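Local coordinates for protein Amuc_1100 (PDB 6KNY) that is of unknown function, a protein of Akkermansia muciniphila probably anchored in a membrane by a transmembrane helix and crystallised here as a monomer without it, at residues A[79-84]-A[99-104]; A[91-96]-A[140-145]. All coordinates share one frame; numbering follows the deposited sequence. Where two conformers were deposited one is given.

Contact 1: A[79-84]-A[99-104]; sequences TFRDSL and SSWLGF
S100 meets R81 where a short helical turn runs up against helix 70-91. Its OG accepts the NE hydrogen of R81 at 2.9 Å, with an N-H...O angle of 147° and the oxygen 21° out of the guanidinium plane. The same OG is bonded to the backbone O of D97, whose carboxylate makes a salt bridge with R81 NH2, so the arginine head is held at two points. Next comes W101, which offers one indole face to R81. With CG anti to the backbone N (chi1 166°) and the chain extended as far as NE, R81 lays its CD over the ring, 3.5 Å from the centroid of the six-membered ring, a CH-pi contact. The guanidinium beyond it stacks nearly flat on the indole, an off-centre cation-pi pair with CZ 4.2 Å from the five-membered ring centroid. L102, at positive phi just past the helix, splits its methyls: CD1 rests 3.9 Å from F80 CB, and CD2 lies 3.8 Å from L84 CD2. The contact is largely buried between secondary elements: F80 and F104 reach L124 of helix 117-134, while L84 and S100 pack on I95 of strand 94-95.

Contact 2: A[91-96]-A[140-145]; sequences KNILIT and SKFIKV
L94 and I95 pair in parallel with K141 and F142, adding the short strand 94-95 to the edge of the mixed beta-sheet. Two backbone bonds hold the register: L94 N donates to S140 O at 3.1 Å, and F142 N donates to L94 O at 2.9 Å, the straighter of the two at 161°. L94 O also receives a CA-H...O contact from K141. On the face that L94 and K141 share, their side chains run side by side in one of two modelled positions of the lysine. On the I95 and F142 side, the F142 ring is met by I95 and by I93, which lies just before the strand: I93 CG2 comes within 3.9 Å of F142 CD2 and I95 CD1 within 4.0 Å, both approaching the ring obliquely. I95 has CG1 anti to its own N (chi1 180°), which carries CD1 out to that ring.

Behind these residues, C88 of helix 70-91 touches I93, I95 and F142. That helix ends in a Schellman motif with N92 at positive phi, turning the chain into the strand. S140 and K141 both face Q180 of strand 170-181 in a classic beta bulge, and S140 OG is bonded to Q264 and to Q180 O. Beyond the ladder, T96 OG1 is bonded to T98 OG1 and S99 N, while T96 CG2 sits 3.8 Å from F142 O. With an alanine here both OG1 and CG2 go, which would probably leave S99 N without its side-chain acceptor and open a gap beside F142 O. Nearer the ladder, I95 CG1 lies 4.1 Å from F142 CB.

In the fold
Contacts 1 and 2 interlock along the chain: helix 70-91 carries 79-84 and runs into strand 94-95, which leads directly to helix 97-100 and so to 99-104. Their centres lie about 12 Å apart, and they meet at two places. L84 CD2 approaches I95 CD1 at 3.5 Å, joining contact 1 to the sheet edge of contact 2. S99 OG comes to 3.0 Å from K144 N, placing the short helix against strand 141-146 just past the paired residues. Contact 1 is the more central, about 10 Å from the chain centre against about 15 Å for contact 2. Contact 1 packs helix 70-91 on 99-104; contact 2 adds strand 94-95 to 141-146; both approaches join them.

Contact 1: A[79-84]-A[99-104]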
ATOM      1  N   THR A  79      -0.153   6.899 -13.559  1.00 33.62           N
ATOM      2  CA  THR A  79      -1.565   6.617 -13.820  1.00 37.13           C
ATOM      3  C   THR A  79      -2.325   6.415 -12.517  1.00 35.49           C
ATOM      4  O   THR A  79      -3.397   6.995 -12.308  1.00 31.20           O
ATOM      5  CB  THR A  79      -1.703   5.377 -14.703  1.00 37.20           C
ATOM      6  OG1 THR A  79      -1.045   5.600 -15.957  1.00 37.23           O
ATOM      7  CG2 THR A  79      -3.179   5.030 -14.931  1.00 34.21           C
ATOM      8  N   PHE A  80      -1.779   5.581 -11.628  1.00 38.04           N
ATOM      9  CA  PHE A  80      -2.411   5.340 -10.333  1.00 34.50           C
ATOM     10  C   PHE A  80      -2.542   6.634  -9.547  1.00 37.07           C
ATOM     11  O   PHE A  80      -3.573   6.891  -8.915  1.00 37.65           O
ATOM     12  CB  PHE A  80      -1.602   4.316  -9.534  1.00 38.16           C
ATOM     13  CG  PHE A  80      -1.797   2.885  -9.990  1.00 37.57           C
ATOM     14  CD1 PHE A  80      -2.830   2.556 -10.859  1.00 36.54           C
ATOM     15  CD2 PHE A  80      -0.957   1.875  -9.537  1.00 36.87           C
ATOM     16  CE1 PHE A  80      -3.014   1.243 -11.277  1.00 36.31           C
ATOM     17  CE2 PHE A  80      -1.145   0.550  -9.951  1.00 39.64           C
ATOM     18  CZ  PHE A  80      -2.170   0.239 -10.816  1.00 37.92           C
ATOM     19  N   ARG A  81      -1.500   7.464  -9.580  1.00 31.58           N
ATOM     20  CA  ARG A  81      -1.524   8.718  -8.829  1.00 32.96           C
ATOM     21  C   ARG A  81      -2.620   9.637  -9.349  1.00 34.27           C
ATOM     22  O   ARG A  81      -3.404  10.198  -8.572  1.00 30.83           O
ATOM     23  CB  ARG A  81      -0.159   9.409  -8.901  1.00 29.74           C
ATOM     24  CG  ARG A  81      -0.198  10.875  -8.437  1.00 29.99           C
ATOM     25  CD  ARG A  81       1.171  11.398  -8.082  1.00 31.77           C
ATOM     26  NE  ARG A  81       1.127  12.792  -7.646  1.00 40.52           N
ATOM     27  CZ  ARG A  81       1.056  13.836  -8.469  1.00 40.92           C
ATOM     28  NH1 ARG A  81       1.017  13.646  -9.779  1.00 38.83           N
ATOM     29  NH2 ARG A  81       1.018  15.072  -7.977  1.00 39.33           N
ATOM     30  N   ASP A  82      -2.704   9.779 -10.668  0.54 36.46           N
ATOM     31  CA  ASP A  82      -3.697  10.670 -11.254  0.54 35.07           C
ATOM     32  C   ASP A  82      -5.114  10.179 -10.982  0.54 34.28           C
ATOM     33  O   ASP A  82      -6.015  10.982 -10.719  0.54 34.22           O
ATOM     34  CB  ASP A  82      -3.417  10.812 -12.746  0.54 37.66           C
ATOM     35  CG  ASP A  82      -2.138  11.580 -13.017  0.54 37.61           C
ATOM     36  OD1 ASP A  82      -1.244  11.590 -12.148  0.54 40.44           O
ATOM     37  OD2 ASP A  82      -2.046  12.218 -14.075  0.54 43.13           O
ATOM     38  N   SER A  83      -5.322   8.862 -10.979  1.00 34.73           N
ATOM     39  CA  SER A  83      -6.640   8.324 -10.639  1.00 33.90           C
ATOM     40  C   SER A  83      -6.969   8.560  -9.170  1.00 34.39           C
ATOM     41  O   SER A  83      -8.102   8.919  -8.829  1.00 35.48           O
ATOM     42  CB  SER A  83      -6.714   6.835 -10.964  1.00 36.53           C
ATOM     43  OG  SER A  83      -7.001   6.662 -12.332  1.00 47.18           O
ATOM     44  N   LEU A  84      -5.984   8.364  -8.283  1.00 37.15           N
ATOM     45  CA  LEU A  84      -6.223   8.558  -6.855  1.00 36.10           C
ATOM     46  C   LEU A  84      -6.584  10.009  -6.559  1.00 30.10           C
ATOM     47  O   LEU A  84      -7.558  10.286  -5.852  1.00 31.66           O
ATOM     48  CB  LEU A  84      -4.990   8.132  -6.052  1.00 37.31           C
ATOM     49  CG  LEU A  84      -5.056   8.453  -4.553  1.00 38.74           C
ATOM     50  CD1 LEU A  84      -6.253   7.734  -3.937  1.00 35.97           C
ATOM     51  CD2 LEU A  84      -3.745   8.096  -3.827  1.00 38.82           C
ATOM     52  N   SER A  99       1.451  12.029  -0.146  1.00 35.33           N
ATOM     53  CA  SER A  99       0.563  10.859  -0.143  1.00 34.44           C
ATOM     54  C   SER A  99       0.219  10.387  -1.551  1.00 31.79           C
ATOM     55  O   SER A  99       0.130   9.170  -1.814  1.00 28.86           O
ATOM     56  CB  SER A  99      -0.739  11.161   0.593  1.00 35.94           C
ATOM     57  OG  SER A  99      -0.551  11.124   1.982  1.00 43.04           O
ATOM     58  N   SER A 100      -0.019  11.334  -2.466  1.00 27.44           N
ATOM     59  CA  SER A 100      -0.569  10.947  -3.762  1.00 29.54           C
ATOM     60  C   SER A 100       0.421  10.118  -4.555  1.00 26.76           C
ATOM     61  O   SER A 100       0.014   9.428  -5.485  1.00 27.00           O
ATOM     62  CB  SER A 100      -0.979  12.174  -4.583  1.00 31.44           C
ATOM     63  OG  SER A 100       0.156  12.962  -4.922  1.00 30.71           O
ATOM     64  N   TRP A 101       1.696  10.132  -4.177  1.00 26.81           N
ATOM     65  CA  TRP A 101       2.696   9.330  -4.863  1.00 27.82           C
ATOM     66  C   TRP A 101       2.789   7.905  -4.333  1.00 27.88           C
ATOM     67  O   TRP A 101       3.646   7.146  -4.799  1.00 24.75           O
ATOM     68  CB  TRP A 101       4.060  10.001  -4.770  1.00 30.84           C
ATOM     69  CG  TRP A 101       4.203  11.117  -5.742  1.00 37.28           C
ATOM     70  CD1 TRP A 101       4.123  12.462  -5.475  1.00 35.78           C
ATOM     71  CD2 TRP A 101       4.442  11.000  -7.153  1.00 34.60           C
ATOM     72  NE1 TRP A 101       4.301  13.181  -6.632  1.00 35.68           N
ATOM     73  CE2 TRP A 101       4.496  12.313  -7.676  1.00 35.78           C
ATOM     74  CE3 TRP A 101       4.609   9.916  -8.022  1.00 34.46           C
ATOM     75  CZ2 TRP A 101       4.711  12.569  -9.032  1.00 33.87           C
ATOM     76  CZ3 TRP A 101       4.825  10.172  -9.372  1.00 39.55           C
ATOM     77  CH2 TRP A 101       4.868  11.486  -9.865  1.00 34.38           C
ATOM     78  N   LEU A 102       1.959   7.537  -3.351  1.00 26.92           N
ATOM     79  CA  LEU A 102       1.786   6.152  -2.906  1.00 29.34           C
ATOM     80  C   LEU A 102       3.065   5.541  -2.331  1.00 27.68           C
ATOM     81  O   LEU A 102       3.231   4.316  -2.360  1.00 31.08           O
ATOM     82  CB  LEU A 102       1.259   5.279  -4.053  1.00 32.20           C
ATOM     83  CG  LEU A 102      -0.151   5.657  -4.507  1.00 33.48           C
ATOM     84  CD1 LEU A 102      -0.490   4.968  -5.831  1.00 36.63           C
ATOM     85  CD2 LEU A 102      -1.186   5.333  -3.429  1.00 34.07           C
ATOM     86  N   GLY A 103       3.978   6.371  -1.823  1.00 25.97           N
ATOM     87  CA  GLY A 103       5.266   5.932  -1.320  1.00 25.80           C
ATOM     88  C   GLY A 103       6.383   5.893  -2.341  1.00 26.15           C
ATOM     89  O   GLY A 103       7.513   5.508  -1.996  1.00 25.05           O
ATOM     90  N   PHE A 104       6.121   6.279  -3.588  1.00 25.87           N
ATOM     91  CA  PHE A 104       7.104   6.113  -4.651  1.00 26.12           C
ATOM     92  C   PHE A 104       7.506   7.448  -5.281  1.00 29.81           C
ATOM     93  O   PHE A 104       7.860   7.495  -6.466  1.00 30.81           O
ATOM     94  CB  PHE A 104       6.567   5.169  -5.728  1.00 26.25           C
ATOM     95  CG  PHE A 104       6.198   3.782  -5.230  1.00 22.69           C
ATOM     96  CD1 PHE A 104       7.136   2.746  -5.238  1.00 23.42           C
ATOM     97  CD2 PHE A 104       4.904   3.500  -4.803  1.00 23.34           C
ATOM     98  CE1 PHE A 104       6.777   1.458  -4.826  1.00 23.68           C
ATOM     99  CE2 PHE A 104       4.543   2.212  -4.382  1.00 21.15           C
ATOM    100  CZ  PHE A 104       5.477   1.201  -4.385  1.00 21.45           C
TER

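Contact 2: A[91-96]-A[140-145]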
ATOM      1  N   LYS A  91     -14.587  12.519  -3.951  1.00 50.58           N
ATOM      2  CA  LYS A  91     -15.046  12.091  -2.635  1.00 46.34           C
ATOM      3  C   LYS A  91     -14.838  13.150  -1.556  1.00 47.57           C
ATOM      4  O   LYS A  91     -15.153  12.889  -0.390  1.00 57.38           O
ATOM      5  CB  LYS A  91     -14.332  10.798  -2.232  1.00 49.51           C
ATOM      6  CG  LYS A  91     -14.940   9.518  -2.805  1.00 49.92           C
ATOM      7  CD  LYS A  91     -13.899   8.420  -2.899  1.00 52.72           C
ATOM      8  CE  LYS A  91     -14.272   7.374  -3.947  1.00 56.68           C
ATOM      9  NZ  LYS A  91     -14.906   6.175  -3.327  1.00 63.61           N
ATOM     10  N   ASN A  92     -14.317  14.330  -1.917  1.00 43.25           N
ATOM     11  CA  ASN A  92     -14.055  15.426  -0.978  1.00 45.99           C
ATOM     12  C   ASN A  92     -13.050  15.023   0.098  1.00 45.31           C
ATOM     13  O   ASN A  92     -13.184  15.387   1.267  1.00 43.27           O
ATOM     14  CB  ASN A  92     -15.343  15.959  -0.340  1.00 50.71           C
ATOM     15  CG  ASN A  92     -16.137  16.856  -1.291  1.00 62.22           C
ATOM     16  OD1 ASN A  92     -17.295  16.575  -1.619  1.00 75.25           O
ATOM     17  ND2 ASN A  92     -15.497  17.926  -1.760  1.00 60.07           N
ATOM     18  N   ILE A  93     -12.026  14.278  -0.303  1.00 44.48           N
ATOM     19  CA  ILE A  93     -10.940  13.880   0.582  1.00 37.76           C
ATOM     20  C   ILE A  93      -9.714  14.695   0.212  1.00 32.50           C
ATOM     21  O   ILE A  93      -9.292  14.692  -0.952  1.00 37.21           O
ATOM     22  CB  ILE A  93     -10.643  12.375   0.466  1.00 40.26           C
ATOM     23  CG1 ILE A  93     -11.893  11.558   0.783  1.00 35.99           C
ATOM     24  CG2 ILE A  93      -9.480  11.980   1.374  1.00 41.19           C
ATOM     25  CD1 ILE A  93     -11.880  10.184   0.141  1.00 38.80           C
ATOM     26  N   LEU A  94      -9.146  15.397   1.194  1.00 30.43           N
ATOM     27  CA  LEU A  94      -7.872  16.058   0.969  1.00 32.42           C
ATOM     28  C   LEU A  94      -6.765  15.017   0.899  1.00 38.65           C
ATOM     29  O   LEU A  94      -6.801  14.007   1.609  1.00 39.48           O
ATOM     30  CB  LEU A  94      -7.569  17.049   2.092  1.00 38.98           C
ATOM     31  CG  LEU A  94      -8.585  18.165   2.319  1.00 49.25           C
ATOM     32  CD1 LEU A  94      -8.381  18.806   3.699  1.00 48.99           C
ATOM     33  CD2 LEU A  94      -8.505  19.206   1.202  1.00 48.52           C
ATOM     34  N   ILE A  95      -5.774  15.274   0.049  1.00 40.53           N
ATOM     35  CA  ILE A  95      -4.632  14.378  -0.090  1.00 37.88           C
ATOM     36  C   ILE A  95      -3.404  15.222  -0.377  1.00 38.15           C
ATOM     37  O   ILE A  95      -3.424  16.068  -1.276  1.00 37.29           O
ATOM     38  CB  ILE A  95      -4.850  13.307  -1.185  1.00 39.27           C
ATOM     39  CG1 ILE A  95      -3.626  12.398  -1.302  1.00 39.31           C
ATOM     40  CG2 ILE A  95      -5.200  13.927  -2.558  1.00 39.40           C
ATOM     41  CD1 ILE A  95      -3.948  11.098  -1.987  1.00 41.72           C
ATOM     42  N   THR A  96      -2.345  15.020   0.409  1.00 42.08           N
ATOM     43  CA  THR A  96      -1.141  15.805   0.177  1.00 41.23           C
ATOM     44  C   THR A  96      -0.425  15.294  -1.061  1.00 41.50           C
ATOM     45  O   THR A  96      -0.584  14.136  -1.479  1.00 32.90           O
ATOM     46  CB  THR A  96      -0.178  15.749   1.367  1.00 45.53           C
ATOM     47  OG1 THR A  96       0.375  14.432   1.493  1.00 43.80           O
ATOM     48  CG2 THR A  96      -0.879  16.133   2.679  1.00 51.51           C
ATOM     49  N   SER A 140     -11.363  12.044   5.935  1.00 34.93           N
ATOM     50  CA  SER A 140     -11.302  13.435   5.514  1.00 34.09           C
ATOM     51  C   SER A 140      -9.965  13.833   4.909  1.00 33.69           C
ATOM     52  O   SER A 140      -9.919  14.786   4.121  1.00 35.91           O
ATOM     53  CB  SER A 140     -11.630  14.362   6.690  1.00 35.67           C
ATOM     54  OG  SER A 140     -10.567  14.343   7.614  1.00 49.45           O
ATOM     55  N   LYS A 141      -8.871  13.164   5.279  0.51 33.97           N
ATOM     56  CA  LYS A 141      -7.562  13.492   4.727  0.51 33.60           C
ATOM     57  C   LYS A 141      -6.681  12.256   4.712  0.51 32.82           C
ATOM     58  O   LYS A 141      -6.718  11.451   5.645  0.51 33.99           O
ATOM     59  CB  LYS A 141      -6.831  14.586   5.526  0.51 37.07           C
ATOM     60  CG  LYS A 141      -7.710  15.609   6.218  0.51 39.59           C
ATOM     61  CD  LYS A 141      -6.887  16.711   6.834  0.51 39.53           C
ATOM     62  CE  LYS A 141      -7.799  17.759   7.450  0.51 41.98           C
ATOM     63  NZ  LYS A 141      -7.044  18.844   8.121  0.51 43.09           N
ATOM     64  N   PHE A 142      -5.893  12.125   3.648  1.00 32.82           N
ATOM     65  CA  PHE A 142      -4.693  11.296   3.638  1.00 30.84           C
ATOM     66  C   PHE A 142      -3.519  12.204   3.982  1.00 33.45           C
ATOM     67  O   PHE A 142      -3.305  13.227   3.319  1.00 35.02           O
ATOM     68  CB  PHE A 142      -4.465  10.639   2.274  1.00 31.14           C
ATOM     69  CG  PHE A 142      -5.438   9.543   1.944  1.00 35.70           C
ATOM     70  CD1 PHE A 142      -5.391   8.333   2.616  1.00 34.83           C
ATOM     71  CD2 PHE A 142      -6.381   9.711   0.932  1.00 35.94           C
ATOM     72  CE1 PHE A 142      -6.284   7.305   2.301  1.00 37.71           C
ATOM     73  CE2 PHE A 142      -7.271   8.694   0.612  1.00 36.57           C
ATOM     74  CZ  PHE A 142      -7.224   7.490   1.294  1.00 38.83           C
ATOM     75  N   ILE A 143      -2.779  11.859   5.027  1.00 30.15           N
ATOM     76  CA  ILE A 143      -1.708  12.710   5.521  1.00 27.93           C
ATOM     77  C   ILE A 143      -0.354  12.267   4.979  1.00 29.35           C
ATOM     78  O   ILE A 143       0.482  13.097   4.618  1.00 26.17           O
ATOM     79  CB  ILE A 143      -1.724  12.725   7.067  1.00 29.78           C
ATOM     80  CG1 ILE A 143      -3.026  13.340   7.572  1.00 30.73           C
ATOM     81  CG2 ILE A 143      -0.496  13.496   7.625  1.00 32.65           C
ATOM     82  CD1 ILE A 143      -3.243  13.199   9.074  1.00 32.45           C
ATOM     83  N   LYS A 144      -0.124  10.958   4.900  1.00 29.46           N
ATOM     84  CA  LYS A 144       1.153  10.490   4.384  1.00 31.72           C
ATOM     85  C   LYS A 144       1.029   9.029   3.966  1.00 28.10           C
ATOM     86  O   LYS A 144       0.278   8.260   4.573  1.00 24.93           O
ATOM     87  CB  LYS A 144       2.271  10.710   5.421  1.00 39.05           C
ATOM     88  CG  LYS A 144       2.557   9.601   6.406  1.00 48.27           C
ATOM     89  CD  LYS A 144       3.809   9.975   7.237  1.00 54.40           C
ATOM     90  CE  LYS A 144       4.183   8.915   8.291  1.00 61.74           C
ATOM     91  NZ  LYS A 144       5.023   9.451   9.427  1.00 62.41           N
ATOM     92  N   VAL A 145       1.714   8.682   2.879  1.00 27.90           N
ATOM     93  CA  VAL A 145       2.003   7.298   2.526  1.00 26.72           C
ATOM     94  C   VAL A 145       3.514   7.236   2.399  1.00 26.02           C
ATOM     95  O   VAL A 145       4.086   7.773   1.442  1.00 26.21           O
ATOM     96  CB  VAL A 145       1.320   6.844   1.230  1.00 25.14           C
ATOM     97  CG1 VAL A 145       1.647   5.372   0.965  1.00 23.98           C
ATOM     98  CG2 VAL A 145      -0.191   7.059   1.322  1.00 26.10           C
TER